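Long-range contacts in BIFUNCTIONAL PROTEIN Proline utilization A (PutA) (Corynebacterium freiburgense, PDB 5UX5), which probably catalyses both steps of proline oxidation to glutamate, pairing a flavin-dependent proline dehydrogenase with an NAD-dependent aldehyde dehydrogenase in one chain: residues A147-R151 with A386-R390; L275-A279 with M333-I337; R346-H352 with Q372-L378. All blocks are in the same frame, centred on the assembly; numbering follows the deposited sequence.

The three contacts sample the inner and outer layers of one proline dehydrogenase barrel. Contact 3 is its inner layer, two neighbouring parallel strands whose C-terminal ends hold FAD, while contacts 1 and 2 belong to the outer shell. Contact 2 joins two helices and meets contact 3 directly, Ile337 CG2 lying 3.4 Å from Val347 CG2. Contact 1 touches contact 3 through Ala386 CB, 3.7 Å from Met377 SD. The side chains of Ala386 in contact 1 and Met333 in contact 2 each stay about 10 Å from FAD. Contacts 1 and 2 do not touch, their nearest atoms being about 12 Å apart. Along the chain, contact 1 closes a loop that encloses the other two.

Contact 1: A147-R151 with A386-R390; sequences AKGYR and AEAVR
Tyr150 and Arg390 meet by a CH-pi contact: the arginine CD lies over one face of the phenol, 4.0 Å from the ring centroid and 16° off the ring normal. The two side chains cross at about a right angle, with ring and guanidinium planes 60° apart, and it is the aliphatic part of the arginine, not its flat charged end, that covers the ring. Arg390 CG is anti to the backbone N (chi1 -167°) and the chain bends at chi3, which turns the guanidinium back along its own helix.

The polar interactions converge on Glu387. Arg390 grips this carboxylate side-on, one nitrogen to each oxygen: NE reaches OE1 at 3.0 Å, and NH2 forms a salt bridge to OE2 at 2.7 Å. Both oxygens lie close to the guanidinium plane. From across the contact, Tyr150 OH gives Glu387 OE1 a weak hydrogen bond of 2.8 Å, and this oxygen therefore has two donors. The pairing probably favours a charged carboxylate and restrains the arginine's rotation.

Packing against the backbone completes the contact. Lys148 O sits over one face of the guanidinium without bonding to NE, and Gly149 O is 3.3 Å from Arg390 CD. Gly149, at positive phi, closes helix 136-147 in a Schellman motif and turns the chain toward the barrel strand.

Tyr150 also packs on Val396 and Leu398, while Arg151 makes backbone hydrogen bonds to the same two residues. The contact thus ties the loop entering strand 151-157 to helix 383-393, beside strand 396-403 at the barrel surface.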
loop_
_atom_site.group_PDB
_atom_site.type_symbol
_atom_site.label_atom_id
_atom_site.label_comp_id
_atom_site.label_asym_id
_atom_site.label_seq_id
_atom_site.Cartn_x
_atom_site.Cartn_y
_atom_site.Cartn_z
ATOM N N ALA A 147 -30.340 35.424 -14.246
ATOM C CA ALA A 147 -30.864 36.449 -15.128
ATOM C C ALA A 147 -30.354 36.273 -16.548
ATOM O O ALA A 147 -31.090 36.557 -17.499
ATOM C CB ALA A 147 -30.478 37.828 -14.602
ATOM N N LYS A 148 -29.124 35.776 -16.716
ATOM C CA LYS A 148 -28.561 35.547 -18.042
ATOM C C LYS A 148 -28.960 34.192 -18.612
ATOM O O LYS A 148 -28.477 33.814 -19.688
ATOM C CB LYS A 148 -27.026 35.673 -18.008
ATOM C CG LYS A 148 -26.497 37.111 -17.903
ATOM C CD LYS A 148 -24.968 37.246 -18.109
ATOM C CE LYS A 148 -24.161 36.978 -16.852
ATOM N NZ LYS A 148 -22.692 37.138 -17.069
ATOM N N GLY A 149 -29.816 33.451 -17.911
ATOM C CA GLY A 149 -30.309 32.191 -18.420
ATOM C C GLY A 149 -29.459 30.981 -18.100
ATOM O O GLY A 149 -29.475 30.007 -18.867
ATOM N N TYR A 150 -28.711 31.010 -17.000
ATOM C CA TYR A 150 -27.897 29.886 -16.575
ATOM C C TYR A 150 -28.375 29.389 -15.216
ATOM O O TYR A 150 -28.996 30.123 -14.448
ATOM C CB TYR A 150 -26.422 30.273 -16.481
ATOM C CG TYR A 150 -25.785 30.742 -17.770
ATOM C CD1 TYR A 150 -25.934 32.059 -18.195
ATOM C CD2 TYR A 150 -25.006 29.881 -18.547
ATOM C CE1 TYR A 150 -25.346 32.510 -19.358
ATOM C CE2 TYR A 150 -24.414 30.321 -19.713
ATOM C CZ TYR A 150 -24.590 31.641 -20.115
ATOM O OH TYR A 150 -24.014 32.106 -21.278
ATOM N N ARG A 151 -28.086 28.125 -14.924
ATOM C CA ARG A 151 -28.262 27.553 -13.596
ATOM C C ARG A 151 -26.879 27.124 -13.083
ATOM O O ARG A 151 -25.981 26.833 -13.873
ATOM C CB ARG A 151 -29.296 26.390 -13.656
ATOM N N ALA A 386 -19.896 29.374 -24.141
ATOM C CA ALA A 386 -21.070 28.909 -23.406
ATOM C C ALA A 386 -22.332 29.690 -23.772
ATOM O O ALA A 386 -23.438 29.136 -23.720
ATOM C CB ALA A 386 -20.809 28.991 -21.901
ATOM N N GLU A 387 -22.194 30.962 -24.159
ATOM C CA GLU A 387 -23.376 31.721 -24.550
ATOM C C GLU A 387 -23.870 31.301 -25.931
ATOM O O GLU A 387 -25.085 31.206 -26.159
ATOM C CB GLU A 387 -23.084 33.220 -24.497
ATOM C CG GLU A 387 -24.185 34.110 -25.078
ATOM C CD GLU A 387 -25.444 34.143 -24.233
ATOM O OE1 GLU A 387 -25.451 33.550 -23.133
ATOM O OE2 GLU A 387 -26.432 34.768 -24.675
ATOM N N ALA A 388 -22.950 31.046 -26.868
ATOM C CA ALA A 388 -23.351 30.432 -28.129
ATOM C C ALA A 388 -24.083 29.125 -27.870
ATOM O O ALA A 388 -25.156 28.871 -28.437
ATOM C CB ALA A 388 -22.136 30.192 -29.022
ATOM N N VAL A 389 -23.523 28.293 -26.989
ATOM C CA VAL A 389 -24.149 27.015 -26.675
ATOM C C VAL A 389 -25.525 27.229 -26.068
ATOM O O VAL A 389 -26.491 26.550 -26.434
ATOM C CB VAL A 389 -23.248 26.193 -25.741
ATOM C CG1 VAL A 389 -23.913 24.870 -25.438
ATOM C CG2 VAL A 389 -21.871 25.981 -26.374
ATOM N N ARG A 390 -25.639 28.178 -25.136
ATOM C CA ARG A 390 -26.914 28.402 -24.462
ATOM C C ARG A 390 -28.023 28.679 -25.465
ATOM O O ARG A 390 -29.115 28.102 -25.374
ATOM C CB ARG A 390 -26.801 29.547 -23.453
ATOM C CG ARG A 390 -28.002 29.608 -22.489
ATOM C CD ARG A 390 -28.079 30.934 -21.744
ATOM N NE ARG A 390 -27.983 32.067 -22.656
ATOM C CZ ARG A 390 -29.024 32.651 -23.238
ATOM N NH1 ARG A 390 -30.252 32.217 -22.997
ATOM N NH2 ARG A 390 -28.833 33.675 -24.061
#

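Contact 2: L275-A279 with M333-I337; sequences LQQLA and MMDYI
Ala279 N donates to Leu275 O at 2.8 Å, a helical bond joining two residues that both touch the other helix. No hydrogen bond crosses between the segments: Tyr336 OH meets the aliphatic part of Gln276, lying 3.3 Å from CG. The glutamine chain runs extended beyond CG and crosses the tyrosine at about a right angle, with amide and ring planes 84° apart. Its OE1 comes 3.6 Å from Tyr336 CE2. Ala279 CB approaches the same ring at its edge, near CE1.

Leu275 divides its two methyl groups between partners. With CG anti to the backbone N (chi1 176°), it sends CD2 to Met333 CB at 3.7 Å and on toward the tyrosine ring, while CD1 packs on Ile337 CD1 at 3.6 Å. That isoleucine methyl also reaches Ala279 CB, 3.9 Å away.

The helices run nearly parallel, their local axes 11.1 Å apart and inclined by 20°, as neighbouring outer helices of a beta-alpha barrel do. Leu275 and Met333 continue inward onto Ile295 and Leu297 of strand 293-298, while His342 and Tyr12 lie against the tyrosine ring. Since the touching groups are largely methyls, methylenes and an aromatic ring, the contact depends on close apolar fit and burial.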
loop_
_atom_site.group_PDB
_atom_site.type_symbol
_atom_site.label_atom_id
_atom_site.label_comp_id
_atom_site.label_asym_id
_atom_site.label_seq_id
_atom_site.Cartn_x
_atom_site.Cartn_y
_atom_site.Cartn_z
ATOM N N LEU A 275 -24.439 2.571 -17.938
ATOM C CA LEU A 275 -25.478 3.385 -18.558
ATOM C C LEU A 275 -26.669 2.534 -18.958
ATOM O O LEU A 275 -27.813 2.904 -18.699
ATOM C CB LEU A 275 -24.915 4.109 -19.784
ATOM C CG LEU A 275 -25.916 4.926 -20.593
ATOM C CD1 LEU A 275 -26.457 6.032 -19.716
ATOM C CD2 LEU A 275 -25.334 5.487 -21.896
ATOM N N GLN A 276 -26.422 1.368 -19.551
ATOM C CA GLN A 276 -27.530 0.507 -19.944
ATOM C C GLN A 276 -28.338 0.073 -18.729
ATOM O O GLN A 276 -29.578 0.055 -18.763
ATOM C CB GLN A 276 -27.020 -0.701 -20.716
ATOM C CG GLN A 276 -26.459 -0.345 -22.066
ATOM C CD GLN A 276 -25.971 -1.557 -22.821
ATOM O OE1 GLN A 276 -26.643 -2.040 -23.729
ATOM N NE2 GLN A 276 -24.811 -2.063 -22.449
ATOM N N GLN A 277 -27.660 -0.265 -17.641
ATOM C CA GLN A 277 -28.397 -0.684 -16.464
ATOM C C GLN A 277 -29.188 0.477 -15.882
ATOM O O GLN A 277 -30.340 0.300 -15.466
ATOM C CB GLN A 277 -27.442 -1.270 -15.437
ATOM C CG GLN A 277 -28.111 -2.015 -14.312
ATOM C CD GLN A 277 -28.663 -1.032 -13.284
ATOM O OE1 GLN A 277 -28.190 0.102 -13.204
ATOM N NE2 GLN A 277 -29.627 -1.467 -12.477
ATOM N N LEU A 278 -28.594 1.673 -15.858
ATOM C CA LEU A 278 -29.327 2.835 -15.371
ATOM C C LEU A 278 -30.492 3.200 -16.287
ATOM O O LEU A 278 -31.551 3.611 -15.798
ATOM C CB LEU A 278 -28.375 4.021 -15.204
ATOM C CG LEU A 278 -27.539 4.011 -13.919
ATOM C CD1 LEU A 278 -26.195 4.656 -14.123
ATOM C CD2 LEU A 278 -28.298 4.768 -12.887
ATOM N N ALA A 279 -30.353 2.991 -17.601
ATOM C CA ALA A 279 -31.456 3.295 -18.506
ATOM C C ALA A 279 -32.610 2.338 -18.275
ATOM O O ALA A 279 -33.776 2.752 -18.289
ATOM C CB ALA A 279 -31.000 3.233 -19.963
ATOM N N MET A 333 -21.915 6.644 -25.617
ATOM C CA MET A 333 -22.893 6.771 -24.547
ATOM C C MET A 333 -23.934 7.831 -24.867
ATOM O O MET A 333 -25.124 7.648 -24.592
ATOM C CB MET A 333 -22.199 7.057 -23.221
ATOM C CG MET A 333 -21.261 5.943 -22.803
ATOM S SD MET A 333 -20.936 5.906 -21.030
ATOM C CE MET A 333 -20.234 7.506 -20.796
ATOM N N MET A 334 -23.500 8.940 -25.455
ATOM C CA MET A 334 -24.420 9.965 -25.928
ATOM C C MET A 334 -25.411 9.381 -26.932
ATOM O O MET A 334 -26.634 9.524 -26.788
ATOM C CB MET A 334 -23.587 11.072 -26.555
ATOM C CG MET A 334 -24.269 12.258 -27.050
ATOM S SD MET A 334 -22.924 13.204 -27.758
ATOM C CE MET A 334 -22.559 12.166 -29.133
ATOM N N ASP A 335 -24.881 8.682 -27.933
ATOM C CA ASP A 335 -25.675 8.055 -28.977
ATOM C C ASP A 335 -26.779 7.178 -28.402
ATOM O O ASP A 335 -27.921 7.203 -28.872
ATOM C CB ASP A 335 -24.717 7.214 -29.822
ATOM C CG ASP A 335 -25.212 6.954 -31.213
ATOM O OD1 ASP A 335 -26.391 6.566 -31.387
ATOM O OD2 ASP A 335 -24.374 7.115 -32.128
ATOM N N TYR A 336 -26.444 6.374 -27.399
ATOM C CA TYR A 336 -27.371 5.380 -26.880
ATOM C C TYR A 336 -28.524 6.039 -26.128
ATOM O O TYR A 336 -29.678 5.594 -26.223
ATOM C CB TYR A 336 -26.600 4.421 -25.973
ATOM C CG TYR A 336 -27.405 3.360 -25.232
ATOM C CD1 TYR A 336 -28.128 3.663 -24.081
ATOM C CD2 TYR A 336 -27.365 2.031 -25.639
ATOM C CE1 TYR A 336 -28.840 2.683 -23.402
ATOM C CE2 TYR A 336 -28.060 1.042 -24.964
ATOM C CZ TYR A 336 -28.803 1.371 -23.846
ATOM O OH TYR A 336 -29.491 0.371 -23.185
ATOM N N ILE A 337 -28.231 7.103 -25.379
ATOM C CA ILE A 337 -29.135 7.557 -24.333
ATOM C C ILE A 337 -30.059 8.649 -24.868
ATOM O O ILE A 337 -31.184 8.811 -24.376
ATOM C CB ILE A 337 -28.324 8.025 -23.101
ATOM C CG1 ILE A 337 -29.148 7.930 -21.820
ATOM C CG2 ILE A 337 -27.790 9.419 -23.284
ATOM C CD1 ILE A 337 -29.566 6.533 -21.521
#

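Contact 3: R346-H352 with Q372-L378; sequences RVGIASH and QLDVEML. With FAD (flavin-adenine dinucleotide), chain E.
Arg346 faces Asp374 end-on, NH1 reaching OD2 at 2.6 Å and NH2 reaching OD1 at 2.7 Å. Both acceptors lie near the guanidinium plane, yet the carboxylate is turned 48° against it and each nitrogen meets its oxygen from above the carboxylate plane. Lys294 also pairs with OD2, so the acid lies between two positive groups and is probably held charged. Ile349 and Leu373 meet on the side of the sheet that faces helix 354-367, their CD1 methyls 3.7 Å apart.

Alongside these pairs run the parallel backbone bonds of a beta-alpha-beta crossover, strand 345-350 to strand 373-378 through that helix, one unit of the proline dehydrogenase barrel. Val347 and Ile349 each donate through N and accept through O, and Glu376 N to Ile349 O is the straightest of the four bonds at 169°. Glu376 itself points to the barrel interior, where Lys294 and Arg296 pair with its carboxylate.

At the C-terminal ends, His352 crosses Leu378 at about a right angle and its NE2 accepts Leu378 N at 3.0 Å, the donor 30° out of the ring plane. Ser351 OG donates to FAD O1P at 2.6 Å and His352 N to O2P of the same phosphate, while Leu378 CG and Ala350 CB pack on the flavin's dimethylbenzene end.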
loop_
_atom_site.group_PDB
_atom_site.type_symbol
_atom_site.label_atom_id
_atom_site.label_comp_id
_atom_site.label_asym_id
_atom_site.label_seq_id
_atom_site.Cartn_x
_atom_site.Cartn_y
_atom_site.Cartn_z
ATOM N N ARG A 346 -32.756 11.953 -18.517
ATOM C CA ARG A 346 -32.187 13.202 -18.998
ATOM C C ARG A 346 -30.667 13.109 -18.940
ATOM O O ARG A 346 -30.098 12.253 -18.249
ATOM C CB ARG A 346 -32.671 14.379 -18.169
ATOM C CG ARG A 346 -34.203 14.440 -17.980
ATOM C CD ARG A 346 -34.667 15.825 -17.582
ATOM N NE ARG A 346 -34.292 16.791 -18.607
ATOM C CZ ARG A 346 -33.323 17.691 -18.456
ATOM N NH1 ARG A 346 -32.633 17.748 -17.314
ATOM N NH2 ARG A 346 -33.038 18.529 -19.442
ATOM N N VAL A 347 -30.006 13.988 -19.693
ATOM C CA VAL A 347 -28.570 13.892 -19.932
ATOM C C VAL A 347 -27.913 15.253 -19.785
ATOM O O VAL A 347 -28.241 16.190 -20.523
ATOM C CB VAL A 347 -28.264 13.346 -21.331
ATOM C CG1 VAL A 347 -26.831 13.034 -21.437
ATOM C CG2 VAL A 347 -29.085 12.134 -21.598
ATOM N N GLY A 348 -26.924 15.339 -18.901
ATOM C CA GLY A 348 -26.035 16.481 -18.905
ATOM C C GLY A 348 -24.716 16.125 -19.579
ATOM O O GLY A 348 -23.949 15.310 -19.052
ATOM N N ILE A 349 -24.456 16.697 -20.754
ATOM C CA ILE A 349 -23.154 16.563 -21.400
ATOM C C ILE A 349 -22.213 17.564 -20.739
ATOM O O ILE A 349 -22.427 18.778 -20.809
ATOM C CB ILE A 349 -23.240 16.788 -22.923
ATOM C CG1 ILE A 349 -23.426 15.484 -23.707
ATOM C CG2 ILE A 349 -21.982 17.426 -23.449
ATOM C CD1 ILE A 349 -24.739 14.857 -23.556
ATOM N N ALA A 350 -21.174 17.058 -20.085
ATOM C CA ALA A 350 -20.230 17.886 -19.340
ATOM C C ALA A 350 -18.911 17.856 -20.102
ATOM O O ALA A 350 -18.081 16.968 -19.896
ATOM C CB ALA A 350 -20.054 17.401 -17.897
ATOM N N SER A 351 -18.736 18.814 -21.010
ATOM C CA SER A 351 -17.525 18.876 -21.812
ATOM C C SER A 351 -17.334 20.293 -22.334
ATOM O O SER A 351 -18.309 20.973 -22.670
ATOM C CB SER A 351 -17.575 17.888 -22.983
ATOM O OG SER A 351 -16.397 17.996 -23.770
ATOM N N HIS A 352 -16.077 20.739 -22.388
ATOM C CA HIS A 352 -15.723 21.963 -23.104
ATOM C C HIS A 352 -15.248 21.682 -24.520
ATOM O O HIS A 352 -14.887 22.617 -25.246
ATOM C CB HIS A 352 -14.657 22.756 -22.349
ATOM C CG HIS A 352 -15.207 23.565 -21.222
ATOM N ND1 HIS A 352 -15.895 24.742 -21.424
ATOM C CD2 HIS A 352 -15.164 23.376 -19.883
ATOM C CE1 HIS A 352 -16.264 25.239 -20.255
ATOM N NE2 HIS A 352 -15.832 24.429 -19.306
ATOM N N GLN A 372 -34.294 16.494 -23.223
ATOM C CA GLN A 372 -33.462 15.659 -22.379
ATOM C C GLN A 372 -32.020 16.126 -22.342
ATOM O O GLN A 372 -31.198 15.477 -21.695
ATOM C CB GLN A 372 -33.508 14.199 -22.846
ATOM C CG GLN A 372 -34.581 13.372 -22.169
ATOM C CD GLN A 372 -35.938 13.630 -22.752
ATOM O OE1 GLN A 372 -36.124 13.519 -23.966
ATOM N NE2 GLN A 372 -36.891 14.021 -21.906
ATOM N N LEU A 373 -31.684 17.225 -23.009
ATOM C CA LEU A 373 -30.299 17.639 -23.152
ATOM C C LEU A 373 -30.071 18.939 -22.406
ATOM O O LEU A 373 -30.566 19.993 -22.818
ATOM C CB LEU A 373 -29.924 17.798 -24.622
ATOM C CG LEU A 373 -28.492 18.212 -24.941
ATOM C CD1 LEU A 373 -27.524 17.119 -24.527
ATOM C CD2 LEU A 373 -28.360 18.513 -26.408
ATOM N N ASP A 374 -29.282 18.858 -21.342
ATOM C CA ASP A 374 -28.646 20.001 -20.721
ATOM C C ASP A 374 -27.164 19.885 -21.036
ATOM O O ASP A 374 -26.670 18.784 -21.257
ATOM C CB ASP A 374 -28.868 20.007 -19.202
ATOM C CG ASP A 374 -30.349 19.999 -18.815
ATOM O OD1 ASP A 374 -31.176 20.530 -19.584
ATOM O OD2 ASP A 374 -30.688 19.463 -17.734
ATOM N N VAL A 375 -26.462 21.014 -21.096
ATOM C CA VAL A 375 -25.004 21.046 -21.250
ATOM C C VAL A 375 -24.400 21.629 -19.983
ATOM O O VAL A 375 -24.805 22.710 -19.535
ATOM C CB VAL A 375 -24.566 21.871 -22.473
ATOM C CG1 VAL A 375 -23.057 22.097 -22.431
ATOM C CG2 VAL A 375 -24.994 21.198 -23.775
ATOM N N GLU A 376 -23.431 20.932 -19.404
ATOM C CA GLU A 376 -22.810 21.374 -18.164
ATOM C C GLU A 376 -21.361 21.762 -18.439
ATOM O O GLU A 376 -20.635 21.012 -19.092
ATOM C CB GLU A 376 -22.938 20.287 -17.092
ATOM C CG GLU A 376 -24.393 19.733 -16.952
ATOM C CD GLU A 376 -24.604 18.913 -15.681
ATOM O OE1 GLU A 376 -25.746 18.435 -15.434
ATOM O OE2 GLU A 376 -23.617 18.746 -14.930
ATOM N N MET A 377 -20.959 22.956 -17.974
ATOM C CA MET A 377 -19.663 23.563 -18.268
ATOM C C MET A 377 -19.051 24.161 -17.002
ATOM O O MET A 377 -19.651 24.143 -15.922
ATOM C CB MET A 377 -19.787 24.632 -19.371
ATOM C CG MET A 377 -20.035 24.085 -20.804
ATOM S SD MET A 377 -20.312 25.321 -22.107
ATOM C CE MET A 377 -18.655 25.783 -22.572
ATOM N N LEU A 378 -17.832 24.693 -17.138
ATOM C CA LEU A 378 -17.099 25.297 -16.025
ATOM C C LEU A 378 -17.399 26.782 -15.922
ATOM O O LEU A 378 -17.174 27.534 -16.879
ATOM C CB LEU A 378 -15.598 25.099 -16.175
ATOM C CG LEU A 378 -15.274 23.656 -15.879
ATOM C CD1 LEU A 378 -13.811 23.447 -16.141
ATOM C CD2 LEU A 378 -15.647 23.372 -14.426
HETATM P PA FAD E . -11.008 16.936 -23.730
HETATM O O1A FAD E . -9.587 17.504 -24.067
HETATM O O2A FAD E . -11.881 16.515 -24.818
HETATM O O5B FAD E . -11.089 15.719 -22.888
HETATM C C5B FAD E . -10.080 15.460 -21.930
HETATM C C4B FAD E . -10.372 14.124 -21.272
HETATM O O4B FAD E . -9.935 13.065 -22.074
HETATM C C3B FAD E . -9.678 13.948 -19.959
HETATM O O3B FAD E . -10.285 14.550 -18.871
HETATM C C2B FAD E . -9.630 12.469 -19.826
HETATM O O2B FAD E . -10.750 11.978 -19.185
HETATM C C1B FAD E . -9.482 12.015 -21.249
HETATM N N9A FAD E . -8.111 11.672 -21.596
HETATM C C8A FAD E . -7.106 12.555 -21.964
HETATM N N7A FAD E . -5.965 11.874 -22.188
HETATM C C5A FAD E . -6.156 10.509 -22.000
HETATM C C6A FAD E . -5.341 9.366 -22.111
HETATM N N6A FAD E . -3.936 9.412 -22.478
HETATM N N1A FAD E . -5.878 8.163 -21.853
HETATM C C2A FAD E . -7.192 8.050 -21.479
HETATM N N3A FAD E . -8.009 9.144 -21.362
HETATM C C4A FAD E . -7.533 10.369 -21.611
HETATM N N1 FAD E . -14.865 14.600 -13.846
HETATM C C2 FAD E . -15.134 13.458 -13.007
HETATM O O2 FAD E . -14.243 12.410 -13.021
HETATM N N3 FAD E . -16.247 13.468 -12.157
HETATM C C4 FAD E . -17.138 14.541 -12.130
HETATM O O4 FAD E . -18.240 14.520 -11.291
HETATM C C4X FAD E . -16.965 15.662 -13.110
HETATM N N5 FAD E . -17.904 16.676 -13.257
HETATM C C5X FAD E . -17.732 17.682 -14.219
HETATM C C6 FAD E . -18.676 18.714 -14.371
HETATM C C7 FAD E . -18.467 19.698 -15.330
HETATM C C7M FAD E . -19.451 20.817 -15.510
HETATM C C8 FAD E . -17.365 19.667 -16.147
HETATM C C8M FAD E . -17.149 20.727 -17.178
HETATM C C9 FAD E . -16.429 18.654 -16.001
HETATM C C9A FAD E . -16.615 17.671 -15.047
HETATM N N10 FAD E . -15.640 16.637 -14.941
HETATM C C10 FAD E . -15.798 15.621 -13.974
HETATM C "C1'" FAD E . -14.439 16.669 -15.795
HETATM C "C2'" FAD E . -14.455 15.812 -17.032
HETATM O "O2'" FAD E . -14.433 14.484 -16.648
HETATM C "C3'" FAD E . -13.229 16.210 -17.882
HETATM O "O3'" FAD E . -12.098 15.901 -17.163
HETATM C "C4'" FAD E . -13.103 17.672 -18.326
HETATM O "O4'" FAD E . -14.316 18.329 -18.411
HETATM C "C5'" FAD E . -12.260 17.860 -19.608
HETATM O "O5'" FAD E . -12.569 16.993 -20.692
HETATM P P FAD E . -13.213 17.479 -22.097
HETATM O O1P FAD E . -14.472 16.702 -22.639
HETATM O O2P FAD E . -13.335 19.019 -21.774
HETATM O O3P FAD E . -11.987 17.844 -23.093
#